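Local coordinates for protein pyroglutamyl-peptidase I (Fervidobacterium islandicum, PDB 6LTQ) that probably removes N-terminal pyroglutamyl residues from peptides as a cysteine peptidase, in a thermophilic bacterium that degrades keratin, at residues D[43-48]-D[213-218]; D[77-82]-D[175-180]; D[136-141]-D[207-212]; D[183-188]-D[198-203]. One frame throughout, in Å; residues are numbered along the deposited sequence.

Interaction 1 of 4, residues D[43-48]-D[213-218]; sequences AVFPHI and ILENLK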
loop_
_atom_site.group_PDB
_atom_site.type_symbol
_atom_site.label_atom_id
_atom_site.label_comp_id
_atom_site.label_asym_id
_atom_site.label_seq_id
_atom_site.Cartn_x
_atom_site.Cartn_y
_atom_site.Cartn_z
ATOM N N ALA D 43 34.454 2.930 -15.710
ATOM C CA ALA D 43 33.933 4.275 -15.976
ATOM C C ALA D 43 34.347 4.735 -17.374
ATOM O O ALA D 43 35.269 5.526 -17.569
ATOM C CB ALA D 43 34.427 5.245 -14.905
ATOM N N VAL D 44 33.596 4.238 -18.355
ATOM C CA VAL D 44 33.803 4.640 -19.745
ATOM C C VAL D 44 32.804 5.761 -20.006
ATOM O O VAL D 44 31.779 5.603 -20.672
ATOM C CB VAL D 44 33.644 3.457 -20.708
ATOM C CG1 VAL D 44 34.928 2.651 -20.787
ATOM C CG2 VAL D 44 32.479 2.567 -20.290
ATOM N N PHE D 45 33.108 6.934 -19.443
ATOM C CA PHE D 45 32.277 8.128 -19.608
ATOM C C PHE D 45 33.042 9.281 -20.240
ATOM O O PHE D 45 34.069 9.718 -19.683
ATOM C CB PHE D 45 31.695 8.545 -18.259
ATOM C CG PHE D 45 30.600 7.644 -17.777
ATOM C CD1 PHE D 45 29.316 7.769 -18.280
ATOM C CD2 PHE D 45 30.857 6.659 -16.839
ATOM C CE1 PHE D 45 28.301 6.930 -17.847
ATOM C CE2 PHE D 45 29.852 5.817 -16.400
ATOM C CZ PHE D 45 28.572 5.953 -16.903
ATOM N N PRO D 46 32.591 9.823 -21.379
ATOM C CA PRO D 46 33.403 10.814 -22.106
ATOM C C PRO D 46 33.527 12.163 -21.417
ATOM O O PRO D 46 34.489 12.890 -21.693
ATOM C CB PRO D 46 32.658 10.970 -23.444
ATOM C CG PRO D 46 31.604 9.892 -23.459
ATOM C CD PRO D 46 31.292 9.605 -22.032
ATOM N N HIS D 47 32.594 12.533 -20.548
ATOM C CA HIS D 47 32.548 13.883 -20.004
ATOM C C HIS D 47 32.792 13.983 -18.504
ATOM O O HIS D 47 32.670 15.082 -17.950
ATOM C CB HIS D 47 31.200 14.535 -20.322
ATOM C CG HIS D 47 30.039 13.869 -19.652
ATOM N ND1 HIS D 47 29.834 12.506 -19.688
ATOM C CD2 HIS D 47 29.045 14.378 -18.890
ATOM C CE1 HIS D 47 28.742 12.209 -19.005
ATOM N NE2 HIS D 47 28.245 13.327 -18.509
ATOM N N ILE D 48 33.104 12.890 -17.816
ATOM C CA ILE D 48 33.242 12.943 -16.367
ATOM C C ILE D 48 34.407 12.082 -15.910
ATOM O O ILE D 48 34.787 11.105 -16.566
ATOM C CB ILE D 48 31.947 12.501 -15.631
ATOM C CG1 ILE D 48 31.649 11.024 -15.888
ATOM C CG2 ILE D 48 30.749 13.386 -16.016
ATOM C CD1 ILE D 48 30.381 10.519 -15.194
ATOM N N ILE D 213 21.562 8.829 -15.617
ATOM C CA ILE D 213 21.784 10.056 -14.857
ATOM C C ILE D 213 23.197 10.573 -15.114
ATOM O O ILE D 213 23.410 11.762 -15.383
ATOM C CB ILE D 213 21.536 9.828 -13.356
ATOM C CG1 ILE D 213 20.061 9.475 -13.071
ATOM C CG2 ILE D 213 21.945 11.080 -12.564
ATOM C CD1 ILE D 213 19.840 9.000 -11.645
ATOM N N LEU D 214 24.179 9.671 -15.045
ATOM C CA LEU D 214 25.571 10.055 -15.268
ATOM C C LEU D 214 25.783 10.569 -16.683
ATOM O O LEU D 214 26.493 11.562 -16.888
ATOM C CB LEU D 214 26.486 8.867 -14.996
ATOM C CG LEU D 214 26.591 8.426 -13.538
ATOM C CD1 LEU D 214 27.254 7.051 -13.439
ATOM C CD2 LEU D 214 27.313 9.479 -12.668
ATOM N N GLU D 215 25.156 9.926 -17.676
ATOM C CA GLU D 215 25.343 10.345 -19.062
ATOM C C GLU D 215 24.735 11.709 -19.351
ATOM O O GLU D 215 25.162 12.365 -20.304
ATOM C CB GLU D 215 24.724 9.335 -20.032
ATOM C CG GLU D 215 25.535 8.085 -20.270
ATOM C CD GLU D 215 24.806 7.089 -21.161
ATOM O OE1 GLU D 215 23.668 7.387 -21.578
ATOM O OE2 GLU D 215 25.338 5.983 -21.388
ATOM N N ASN D 216 23.743 12.152 -18.574
ATOM C CA ASN D 216 23.019 13.375 -18.908
ATOM C C ASN D 216 23.198 14.474 -17.862
ATOM O O ASN D 216 22.405 15.419 -17.820
ATOM C CB ASN D 216 21.537 13.051 -19.118
ATOM C CG ASN D 216 21.309 12.219 -20.357
ATOM O OD1 ASN D 216 21.209 12.755 -21.458
ATOM N ND2 ASN D 216 21.243 10.892 -20.190
ATOM N N LEU D 217 24.261 14.381 -17.057
ATOM C CA LEU D 217 24.420 15.222 -15.878
ATOM C C LEU D 217 24.387 16.704 -16.223
ATOM O O LEU D 217 23.913 17.522 -15.427
ATOM C CB LEU D 217 25.733 14.869 -15.183
ATOM C CG LEU D 217 25.808 14.928 -13.661
ATOM C CD1 LEU D 217 24.477 14.561 -13.025
ATOM C CD2 LEU D 217 26.889 13.985 -13.190
ATOM N N LYS D 218 24.904 17.075 -17.398
ATOM C CA LYS D 218 24.960 18.486 -17.784
ATOM C C LYS D 218 23.595 19.140 -17.729
ATOM O O LYS D 218 23.486 20.295 -17.295
ATOM C CB LYS D 218 25.513 18.680 -19.201
ATOM C CG LYS D 218 26.953 18.249 -19.479
ATOM C CD LYS D 218 27.072 16.764 -19.340
ATOM C CE LYS D 218 26.088 16.069 -20.276
ATOM N NZ LYS D 218 26.497 14.696 -20.628
#
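The chain at 43-48 passes the end of helix 203-215 most closely at Phe-45 and Glu-215, whose CA atoms lie 7.3 Å apart, just before Asn-216 leaves helical geometry. Phe-45 reaches over with the far part of its ring: CG of Glu-215 lies at the ring edge, 3.9 Å from CE1, while CZ packs 3.9 Å from CD1 of Leu-214, the two side chains crossing at about a right angle. The other branch of Leu-214, CD2, lies 4.1 Å from CD1 of Ile-48. Leu-214 also rests on Val-17 and Leu-79 of the central sheet of this alpha/beta fold; the loop leading from helix 32-40 into strand 48-55 packs on the C-terminal end of helix 203-215. In His-47, CG placed between the backbone N and the carbonyl carbon (chi1 65°) turns the ring edge, with NE2, to the helix end, where NE2 gives a weak, bent hydrogen bond to Leu-214 O at 3.0 Å. The imidazole is sandwiched, with CG2 of Ile-48 over one face and NZ of Lys-218 over the other. Lys-218 curls back, bent at chi2 and chi3, to donate NZ to Glu-215 O at 2.7 Å from above the carbonyl plane.

Interaction 2 of 4, residues D[77-82]-D[175-180]; sequences IALHLG and HALFVH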
loop_
_atom_site.group_PDB
_atom_site.type_symbol
_atom_site.label_atom_id
_atom_site.label_comp_id
_atom_site.label_asym_id
_atom_site.label_seq_id
_atom_site.Cartn_x
_atom_site.Cartn_y
_atom_site.Cartn_z
ATOM N N ILE D 77 30.347 16.674 -8.027
ATOM C CA ILE D 77 28.971 16.217 -7.801
ATOM C C ILE D 77 29.013 14.885 -7.082
ATOM O O ILE D 77 29.675 13.944 -7.539
ATOM C CB ILE D 77 28.177 16.059 -9.106
ATOM C CG1 ILE D 77 28.447 17.222 -10.049
ATOM C CG2 ILE D 77 26.671 15.921 -8.804
ATOM C CD1 ILE D 77 28.040 16.927 -11.459
ATOM N N ALA D 78 28.253 14.779 -6.003
ATOM C CA ALA D 78 28.098 13.527 -5.289
ATOM C C ALA D 78 26.768 12.931 -5.727
ATOM O O ALA D 78 25.738 13.611 -5.679
ATOM C CB ALA D 78 28.139 13.746 -3.779
ATOM N N LEU D 79 26.806 11.706 -6.226
ATOM C CA LEU D 79 25.604 10.956 -6.583
ATOM C C LEU D 79 25.577 9.796 -5.604
ATOM O O LEU D 79 26.300 8.807 -5.775
ATOM C CB LEU D 79 25.643 10.494 -8.037
ATOM C CG LEU D 79 24.427 9.754 -8.610
ATOM C CD1 LEU D 79 23.151 10.538 -8.333
ATOM C CD2 LEU D 79 24.588 9.508 -10.126
ATOM N N HIS D 80 24.784 9.938 -4.545
ATOM C CA HIS D 80 24.717 8.928 -3.507
ATOM C C HIS D 80 23.601 7.944 -3.830
ATOM O O HIS D 80 22.456 8.353 -4.069
ATOM C CB HIS D 80 24.450 9.555 -2.141
ATOM C CG HIS D 80 25.530 10.469 -1.665
ATOM N ND1 HIS D 80 26.830 10.049 -1.456
ATOM C CD2 HIS D 80 25.496 11.781 -1.338
ATOM C CE1 HIS D 80 27.550 11.072 -1.024
ATOM N NE2 HIS D 80 26.764 12.134 -0.944
ATOM N N LEU D 81 23.931 6.655 -3.815
ATOM C CA LEU D 81 22.953 5.596 -4.018
ATOM C C LEU D 81 22.681 4.870 -2.715
ATOM O O LEU D 81 23.589 4.659 -1.905
ATOM C CB LEU D 81 23.418 4.578 -5.066
ATOM C CG LEU D 81 23.875 5.108 -6.420
ATOM C CD1 LEU D 81 24.255 3.927 -7.340
ATOM C CD2 LEU D 81 22.820 6.025 -7.077
ATOM N N GLY D 82 21.434 4.453 -2.528
ATOM C CA GLY D 82 21.091 3.686 -1.352
ATOM C C GLY D 82 19.902 2.791 -1.624
ATOM O O GLY D 82 19.148 2.995 -2.583
ATOM N N HIS D 175 27.418 20.028 -5.926
ATOM C CA HIS D 175 26.060 19.508 -5.950
ATOM C C HIS D 175 26.034 18.143 -5.283
ATOM O O HIS D 175 27.034 17.419 -5.248
ATOM C CB HIS D 175 25.530 19.396 -7.388
ATOM C CG HIS D 175 25.016 20.677 -7.978
ATOM N ND1 HIS D 175 23.910 21.333 -7.481
ATOM C CD2 HIS D 175 25.409 21.381 -9.069
ATOM C CE1 HIS D 175 23.665 22.402 -8.216
ATOM N NE2 HIS D 175 24.557 22.452 -9.191
ATOM N N ALA D 176 24.874 17.788 -4.758
ATOM C CA ALA D 176 24.672 16.437 -4.286
ATOM C C ALA D 176 23.241 16.028 -4.596
ATOM O O ALA D 176 22.327 16.860 -4.558
ATOM C CB ALA D 176 24.950 16.327 -2.799
ATOM N N LEU D 177 23.083 14.753 -4.959
ATOM C CA LEU D 177 21.779 14.136 -5.183
ATOM C C LEU D 177 21.809 12.737 -4.576
ATOM O O LEU D 177 22.818 12.026 -4.691
ATOM C CB LEU D 177 21.439 14.078 -6.684
ATOM C CG LEU D 177 20.126 13.402 -7.123
ATOM C CD1 LEU D 177 18.880 14.136 -6.570
ATOM C CD2 LEU D 177 20.047 13.295 -8.626
ATOM N N PHE D 178 20.719 12.339 -3.913
ATOM C CA PHE D 178 20.602 10.986 -3.381
ATOM C C PHE D 178 19.538 10.234 -4.173
ATOM O O PHE D 178 18.446 10.761 -4.407
ATOM C CB PHE D 178 20.259 10.973 -1.889
ATOM C CG PHE D 178 20.525 9.650 -1.255
ATOM C CD1 PHE D 178 19.671 8.567 -1.476
ATOM C CD2 PHE D 178 21.669 9.448 -0.504
ATOM C CE1 PHE D 178 19.948 7.319 -0.943
ATOM C CE2 PHE D 178 21.946 8.207 0.034
ATOM C CZ PHE D 178 21.092 7.141 -0.188
ATOM N N VAL D 179 19.858 9.014 -4.590
ATOM C CA VAL D 179 18.946 8.171 -5.373
ATOM C C VAL D 179 18.697 6.907 -4.560
ATOM O O VAL D 179 19.634 6.146 -4.282
ATOM C CB VAL D 179 19.502 7.844 -6.766
ATOM C CG1 VAL D 179 18.481 7.009 -7.552
ATOM C CG2 VAL D 179 19.817 9.127 -7.533
ATOM N N HIS D 180 17.475 6.757 -4.053
ATOM C CA HIS D 180 17.048 5.514 -3.444
ATOM C C HIS D 180 16.612 4.506 -4.497
ATOM O O HIS D 180 16.016 4.856 -5.519
ATOM C CB HIS D 180 15.921 5.756 -2.444
ATOM C CG HIS D 180 16.400 5.895 -1.031
ATOM N ND1 HIS D 180 15.986 6.912 -0.200
ATOM C CD2 HIS D 180 17.290 5.163 -0.312
ATOM C CE1 HIS D 180 16.566 6.782 0.982
ATOM N NE2 HIS D 180 17.372 5.735 0.938
#
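Strands 77-82 and 175-180 pair in parallel from Ile-77 with His-175 to Gly-82 with His-180, their directions only 8° apart. Five backbone hydrogen bonds form the ladder: Ala-78 N, His-80 N and Gly-82 N donate to His-175 O, Leu-177 O and Val-179 O, while Leu-177 N and Val-179 N donate back to Ala-78 O and His-80 O. The shortest, Val-179 N to His-80 O, is 2.7 Å. CA-H...O contacts supplement them, among them Ala-176 CA to Ala-78 O at 3.3 Å.

Apolar packing fills the side facing helix 203-215. CD1 of Leu-79 touches CG2 of Val-179 at 3.7 Å, and CD2 of Leu-81 lies alongside CB of Val-179 at 3.8 Å.

Aromatic contacts occupy the reverse side. With CG anti to the backbone N (chi1 -163°), the Phe-178 ring leans toward strand 77-82: His-80 O lies over one of its faces, CB of His-80 packs tightly 3.2 Å from its CD2, and CZ reaches Gly-82 N at 3.6 Å. CE1 of Phe-178 lies over one face of the His-180 ring, offset toward its rim.

Other residues hold the polar ends. His-80 hydrogen-bonds Thr-20 OG1 through ND1 and Ser-163 OG through NE2; His-180 hydrogen-bonds Glu-93 through ND1 and the cysteinesulfonic acid at position 156 through NE2, consistent with the Cys-His-Glu catalytic triad of pyroglutamyl peptidases, here with the cysteine oxidised.

Interaction 3 of 4, residues D[136-141]-D[207-212]; sequences ELLKKK and TKAVRL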
loop_
_atom_site.group_PDB
_atom_site.type_symbol
_atom_site.label_atom_id
_atom_site.label_comp_id
_atom_site.label_asym_id
_atom_site.label_seq_id
_atom_site.Cartn_x
_atom_site.Cartn_y
_atom_site.Cartn_z
ATOM N N GLU D 136 11.965 13.338 -15.112
ATOM C CA GLU D 136 11.339 13.374 -16.423
ATOM C C GLU D 136 12.177 12.625 -17.455
ATOM O O GLU D 136 11.630 11.931 -18.312
ATOM C CB GLU D 136 11.112 14.820 -16.849
ATOM C CG GLU D 136 9.690 15.282 -16.605
ATOM C CD GLU D 136 8.718 14.677 -17.615
ATOM O OE1 GLU D 136 8.199 15.429 -18.468
ATOM O OE2 GLU D 136 8.477 13.452 -17.554
ATOM N N LEU D 137 13.505 12.738 -17.372
ATOM C CA LEU D 137 14.381 12.005 -18.289
ATOM C C LEU D 137 14.222 10.502 -18.124
ATOM O O LEU D 137 14.096 9.764 -19.113
ATOM C CB LEU D 137 15.845 12.381 -18.053
ATOM C CG LEU D 137 16.787 11.777 -19.106
ATOM C CD1 LEU D 137 17.719 12.855 -19.645
ATOM C CD2 LEU D 137 17.583 10.633 -18.559
ATOM N N LEU D 138 14.249 10.021 -16.876
ATOM C CA LEU D 138 14.115 8.588 -16.627
ATOM C C LEU D 138 12.780 8.045 -17.142
ATOM O O LEU D 138 12.746 7.017 -17.834
ATOM C CB LEU D 138 14.269 8.309 -15.138
ATOM C CG LEU D 138 15.696 8.545 -14.623
ATOM C CD1 LEU D 138 15.752 8.392 -13.116
ATOM C CD2 LEU D 138 16.668 7.582 -15.313
ATOM N N LYS D 139 11.682 8.767 -16.886
ATOM C CA LYS D 139 10.376 8.296 -17.356
ATOM C C LYS D 139 10.333 8.264 -18.876
ATOM O O LYS D 139 9.805 7.321 -19.483
ATOM C CB LYS D 139 9.234 9.188 -16.853
ATOM C CG LYS D 139 8.967 9.218 -15.333
ATOM C CD LYS D 139 7.934 10.314 -15.048
ATOM C CE LYS D 139 7.805 10.572 -13.564
ATOM N NZ LYS D 139 7.015 9.471 -12.919
ATOM N N LYS D 140 10.954 9.256 -19.513
ATOM C CA LYS D 140 10.847 9.331 -20.959
ATOM C C LYS D 140 11.618 8.195 -21.582
ATOM O O LYS D 140 11.350 7.762 -22.710
ATOM C CB LYS D 140 11.413 10.657 -21.356
ATOM C CG LYS D 140 10.350 11.476 -21.951
ATOM C CD LYS D 140 9.220 11.351 -20.741
ATOM C CE LYS D 140 7.839 11.912 -21.226
ATOM N NZ LYS D 140 7.529 13.324 -21.770
ATOM N N LYS D 141 12.614 7.709 -20.847
ATOM C CA LYS D 141 13.362 6.506 -21.206
ATOM C C LYS D 141 12.706 5.217 -20.691
ATOM O O LYS D 141 13.371 4.169 -20.624
ATOM C CB LYS D 141 14.783 6.568 -20.640
ATOM C CG LYS D 141 15.584 7.775 -21.131
ATOM C CD LYS D 141 15.873 7.673 -22.623
ATOM C CE LYS D 141 16.675 8.893 -23.073
ATOM N NZ LYS D 141 17.138 8.781 -24.477
ATOM N N THR D 207 20.800 -0.296 -12.968
ATOM C CA THR D 207 22.079 0.171 -13.495
ATOM C C THR D 207 21.866 1.096 -14.683
ATOM O O THR D 207 22.519 2.144 -14.796
ATOM C CB THR D 207 22.949 -1.027 -13.868
ATOM O OG1 THR D 207 23.153 -1.833 -12.701
ATOM C CG2 THR D 207 24.300 -0.570 -14.391
ATOM N N LYS D 208 20.935 0.744 -15.565
ATOM C CA LYS D 208 20.626 1.622 -16.681
ATOM C C LYS D 208 20.154 2.989 -16.186
ATOM O O LYS D 208 20.533 4.031 -16.747
ATOM C CB LYS D 208 19.583 0.966 -17.591
ATOM C CG LYS D 208 19.125 1.857 -18.733
ATOM C CD LYS D 208 18.143 1.146 -19.677
ATOM C CE LYS D 208 17.659 2.072 -20.790
ATOM N NZ LYS D 208 16.726 1.403 -21.754
ATOM N N ALA D 209 19.347 3.016 -15.121
ATOM C CA ALA D 209 18.855 4.298 -14.630
ATOM C C ALA D 209 20.005 5.183 -14.157
ATOM O O ALA D 209 20.095 6.359 -14.527
ATOM C CB ALA D 209 17.844 4.079 -13.505
ATOM N N VAL D 210 20.906 4.621 -13.348
ATOM C CA VAL D 210 22.024 5.403 -12.835
ATOM C C VAL D 210 22.958 5.793 -13.975
ATOM O O VAL D 210 23.488 6.913 -14.006
ATOM C CB VAL D 210 22.747 4.626 -11.724
ATOM C CG1 VAL D 210 24.005 5.377 -11.275
ATOM C CG2 VAL D 210 21.785 4.426 -10.527
ATOM N N ARG D 211 23.152 4.886 -14.939
ATOM C CA ARG D 211 23.947 5.193 -16.132
ATOM C C ARG D 211 23.384 6.398 -16.864
ATOM O O ARG D 211 24.118 7.328 -17.215
ATOM C CB ARG D 211 24.019 3.927 -16.999
ATOM C CG ARG D 211 24.895 3.944 -18.263
ATOM C CD ARG D 211 24.307 3.285 -19.461
ATOM N NE ARG D 211 24.001 1.878 -19.177
ATOM C CZ ARG D 211 23.550 0.936 -20.016
ATOM N NH1 ARG D 211 23.530 1.097 -21.330
ATOM N NH2 ARG D 211 23.297 -0.305 -19.508
ATOM N N LEU D 212 22.062 6.443 -17.009
ATOM C CA LEU D 212 21.431 7.556 -17.705
ATOM C C LEU D 212 21.593 8.869 -16.951
ATOM O O LEU D 212 21.669 9.938 -17.572
ATOM C CB LEU D 212 19.946 7.270 -17.943
ATOM C CG LEU D 212 19.619 6.303 -19.086
ATOM C CD1 LEU D 212 18.193 5.731 -18.936
ATOM C CD2 LEU D 212 19.797 7.003 -20.437
HETATM O O HOH W 1 14.313 0.839 -20.273
HETATM O O HOH W 2 14.783 3.301 -22.803
#
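Leu-137 starts the contact: CG anti to the backbone N (chi1 -173°) carries its CD2 methyl toward CB of Leu-212, 4.2 Å away; its side chain also touches Asn-216 and Phe-220 near the chain terminus. Leu-138, one residue on, brings its own CD2 to the backbone of the other helix, 3.7 Å from Ala-209 O. The same methyl is 4.1 Å from CB of Ala-209 and 4.2 Å from CB of Leu-212, so it sits between two residues about one helical turn apart. At this point the CA atoms of Leu-138 and Ala-209 are 6.7 Å apart, while the axes of the short helical segments are 10.4 Å apart and run at 132° to each other. Both helices lie on the same side of the central sheet of the alpha/beta fold, and Leu-138 and Ala-209 both rest on Ile-90 of strand 90-97. NZ of Lys-139 hydrogen-bonds Ala-145 O and forms a salt bridge with Glu-196 of a second subunit. Lys-141, first residue beyond the helix, lays CB 3.9 Å from CD1 of Leu-212 before its chain bends at chi2 and carries NZ away to a bound glycerol. Its carbonyl O takes a hydrogen bond of 2.7 Å from one water, which accepts from NZ of the fully extended Lys-208; a second water bridges the same two atoms, weakly at Lys-141 O.

Interaction 4 of 4, residues D[183-188]-D[198-203]; sequences FLPEQV and LPSMTL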
loop_
_atom_site.group_PDB
_atom_site.type_symbol
_atom_site.label_atom_id
_atom_site.label_comp_id
_atom_site.label_asym_id
_atom_site.label_seq_id
_atom_site.Cartn_x
_atom_site.Cartn_y
_atom_site.Cartn_z
ATOM N N PHE D 183 14.507 -2.815 -3.851
ATOM C CA PHE D 183 15.096 -4.144 -3.704
ATOM C C PHE D 183 15.399 -4.747 -5.073
ATOM O O PHE D 183 14.668 -4.531 -6.046
ATOM C CB PHE D 183 14.127 -5.076 -2.990
ATOM C CG PHE D 183 14.193 -5.027 -1.500
ATOM C CD1 PHE D 183 15.409 -4.957 -0.834
ATOM C CD2 PHE D 183 13.037 -5.110 -0.765
ATOM C CE1 PHE D 183 15.455 -4.966 0.546
ATOM C CE2 PHE D 183 13.076 -5.108 0.630
ATOM C CZ PHE D 183 14.288 -5.038 1.277
ATOM N N LEU D 184 16.483 -5.522 -5.148
ATOM C CA LEU D 184 16.659 -6.428 -6.269
ATOM C C LEU D 184 15.661 -7.580 -6.158
ATOM O O LEU D 184 15.259 -7.959 -5.053
ATOM C CB LEU D 184 18.087 -7.000 -6.306
ATOM C CG LEU D 184 19.219 -5.983 -6.498
ATOM C CD1 LEU D 184 20.578 -6.676 -6.300
ATOM C CD2 LEU D 184 19.170 -5.301 -7.863
ATOM N N PRO D 185 15.256 -8.163 -7.286
ATOM C CA PRO D 185 14.330 -9.307 -7.214
ATOM C C PRO D 185 14.838 -10.429 -6.314
ATOM O O PRO D 185 14.048 -11.019 -5.559
ATOM C CB PRO D 185 14.204 -9.745 -8.675
ATOM C CG PRO D 185 14.518 -8.503 -9.465
ATOM C CD PRO D 185 15.578 -7.775 -8.667
ATOM N N GLU D 186 16.149 -10.694 -6.307
ATOM C CA GLU D 186 16.653 -11.763 -5.441
ATOM C C GLU D 186 16.430 -11.467 -3.958
ATOM O O GLU D 186 16.288 -12.400 -3.153
ATOM C CB GLU D 186 18.132 -12.001 -5.718
ATOM C CG GLU D 186 18.994 -10.815 -5.384
ATOM C CD GLU D 186 20.339 -10.889 -6.059
ATOM O OE1 GLU D 186 21.308 -11.322 -5.392
ATOM O OE2 GLU D 186 20.419 -10.527 -7.254
ATOM N N GLN D 187 16.378 -10.185 -3.573
ATOM C CA GLN D 187 16.123 -9.836 -2.175
ATOM C C GLN D 187 14.665 -10.049 -1.791
ATOM O O GLN D 187 14.365 -10.279 -0.614
ATOM C CB GLN D 187 16.499 -8.376 -1.892
ATOM C CG GLN D 187 17.984 -8.068 -2.125
ATOM C CD GLN D 187 18.328 -6.604 -1.911
ATOM O OE1 GLN D 187 18.154 -5.782 -2.812
ATOM N NE2 GLN D 187 18.827 -6.272 -0.709
ATOM N N VAL D 188 13.743 -9.920 -2.746
ATOM C CA VAL D 188 12.341 -10.181 -2.419
ATOM C C VAL D 188 12.064 -11.671 -2.480
ATOM O O VAL D 188 11.230 -12.186 -1.725
ATOM C CB VAL D 188 11.405 -9.391 -3.350
ATOM C CG1 VAL D 188 9.918 -9.789 -3.142
ATOM C CG2 VAL D 188 11.589 -7.879 -3.118
ATOM N N LEU D 198 6.680 -7.733 -1.980
ATOM C CA LEU D 198 7.296 -6.418 -2.099
ATOM C C LEU D 198 7.709 -6.120 -3.542
ATOM O O LEU D 198 7.981 -7.036 -4.325
ATOM C CB LEU D 198 8.514 -6.328 -1.190
ATOM C CG LEU D 198 8.176 -6.200 0.301
ATOM C CD1 LEU D 198 9.440 -6.320 1.143
ATOM C CD2 LEU D 198 7.399 -4.914 0.611
ATOM N N PRO D 199 7.782 -4.839 -3.918
ATOM C CA PRO D 199 8.270 -4.473 -5.254
ATOM C C PRO D 199 9.774 -4.662 -5.392
ATOM O O PRO D 199 10.519 -4.632 -4.417
ATOM C CB PRO D 199 7.909 -2.981 -5.391
ATOM C CG PRO D 199 7.031 -2.637 -4.232
ATOM C CD PRO D 199 7.305 -3.671 -3.149
ATOM N N SER D 200 10.222 -4.793 -6.643
ATOM C CA SER D 200 11.645 -4.942 -6.928
ATOM C C SER D 200 11.942 -4.358 -8.303
ATOM O O SER D 200 11.038 -4.013 -9.059
ATOM C CB SER D 200 12.058 -6.417 -6.844
ATOM O OG SER D 200 11.423 -7.150 -7.878
ATOM N N MET D 201 13.233 -4.241 -8.627
ATOM C CA MET D 201 13.635 -3.822 -9.964
ATOM C C MET D 201 14.961 -4.504 -10.278
ATOM O O MET D 201 15.850 -4.529 -9.424
ATOM C CB MET D 201 13.760 -2.292 -10.062
ATOM C CG MET D 201 14.089 -1.758 -11.480
ATOM S SD MET D 201 14.262 0.045 -11.467
ATOM C CE MET D 201 12.535 0.568 -11.508
ATOM N N THR D 202 15.069 -5.095 -11.469
ATOM C CA THR D 202 16.284 -5.847 -11.793
ATOM C C THR D 202 17.520 -4.961 -11.706
ATOM O O THR D 202 17.459 -3.743 -11.902
ATOM C CB THR D 202 16.208 -6.466 -13.199
ATOM O OG1 THR D 202 16.188 -5.432 -14.190
ATOM C CG2 THR D 202 14.970 -7.351 -13.350
ATOM N N LEU D 203 18.660 -5.603 -11.414
ATOM C CA LEU D 203 19.933 -4.883 -11.402
ATOM C C LEU D 203 20.189 -4.219 -12.745
ATOM O O LEU D 203 20.682 -3.078 -12.810
ATOM C CB LEU D 203 21.077 -5.847 -11.063
ATOM C CG LEU D 203 22.472 -5.201 -11.032
ATOM C CD1 LEU D 203 22.590 -4.163 -9.893
ATOM C CD2 LEU D 203 23.535 -6.286 -10.896
HETATM O O HOH W 3 11.700 -2.472 -3.183
#
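Phe-183 and Leu-198 cross obliquely, CE2 at the edge of the ring meeting the CD1 methyl of the leucine at 3.9 Å near the ring plane. Val-188 comes in beside them from the following helix with its two methyls divided: CG1 sits 3.6 Å from Leu-198 O, and CG2 packs against CB of Leu-198 and towards Pro-199 O. Next along, the Pro-185 ring lies across the backbone of the other segment, CD 3.3 Å from Met-201 O and CG 3.7 Å from OG of Ser-200. That hydroxyl reaches the proline because OG is placed between the backbone N and the carbonyl carbon (chi1 66°). Leu-184 sends CD2 to the start of helix 203-215, over Leu-203 N at 3.6 Å and beside CB of Leu-203.

Met-201 N donates to Phe-183 O at 3.0 Å, approaching almost end-on to the carbonyl, and one water joins Phe-183 N to Pro-199 O. Each segment also carries a capped helix start: OE1 of Gln-187 accepts from Leu-184 N at 2.9 Å, the N3-to-N-cap half of a capping box, while OG1 of Thr-202 caps Leu-205 N.

Pro-185 and Val-188 also pack on Pro-144 of the second subunit, and Thr-202 meets Thr-202 of that subunit. The arrangement is thus two helix starts, one capped from Gln-187 at N3 and the other by its N-cap Thr-202, packed together at the subunit interface between strand 175-181 and helix 203-215.

Helix 203-215 connects the set: interactions 1 and 3 both use it, and interaction 4 ends on its first residue, Leu-203. Interaction 2, whose centre is about 4 Å from that of the chain, forms the floor beneath it. Leu-214 CD2 of interaction 1 meets Leu-79 CD2 at 3.7 Å, Leu-217 CD2 meets Ile-77 CD1 at 3.6 Å, and Val-210 CG2 of interaction 3 meets Leu-81 CD2 at 3.9 Å. Interactions 1 and 3 touch through Asn-216 CG and Leu-137 CD1, 3.7 Å apart. Interaction 4 follows the strand of His-180, the probable triad histidine, but its centre is about 20 Å from that of interaction 2 and about 26 Å from that of interaction 1.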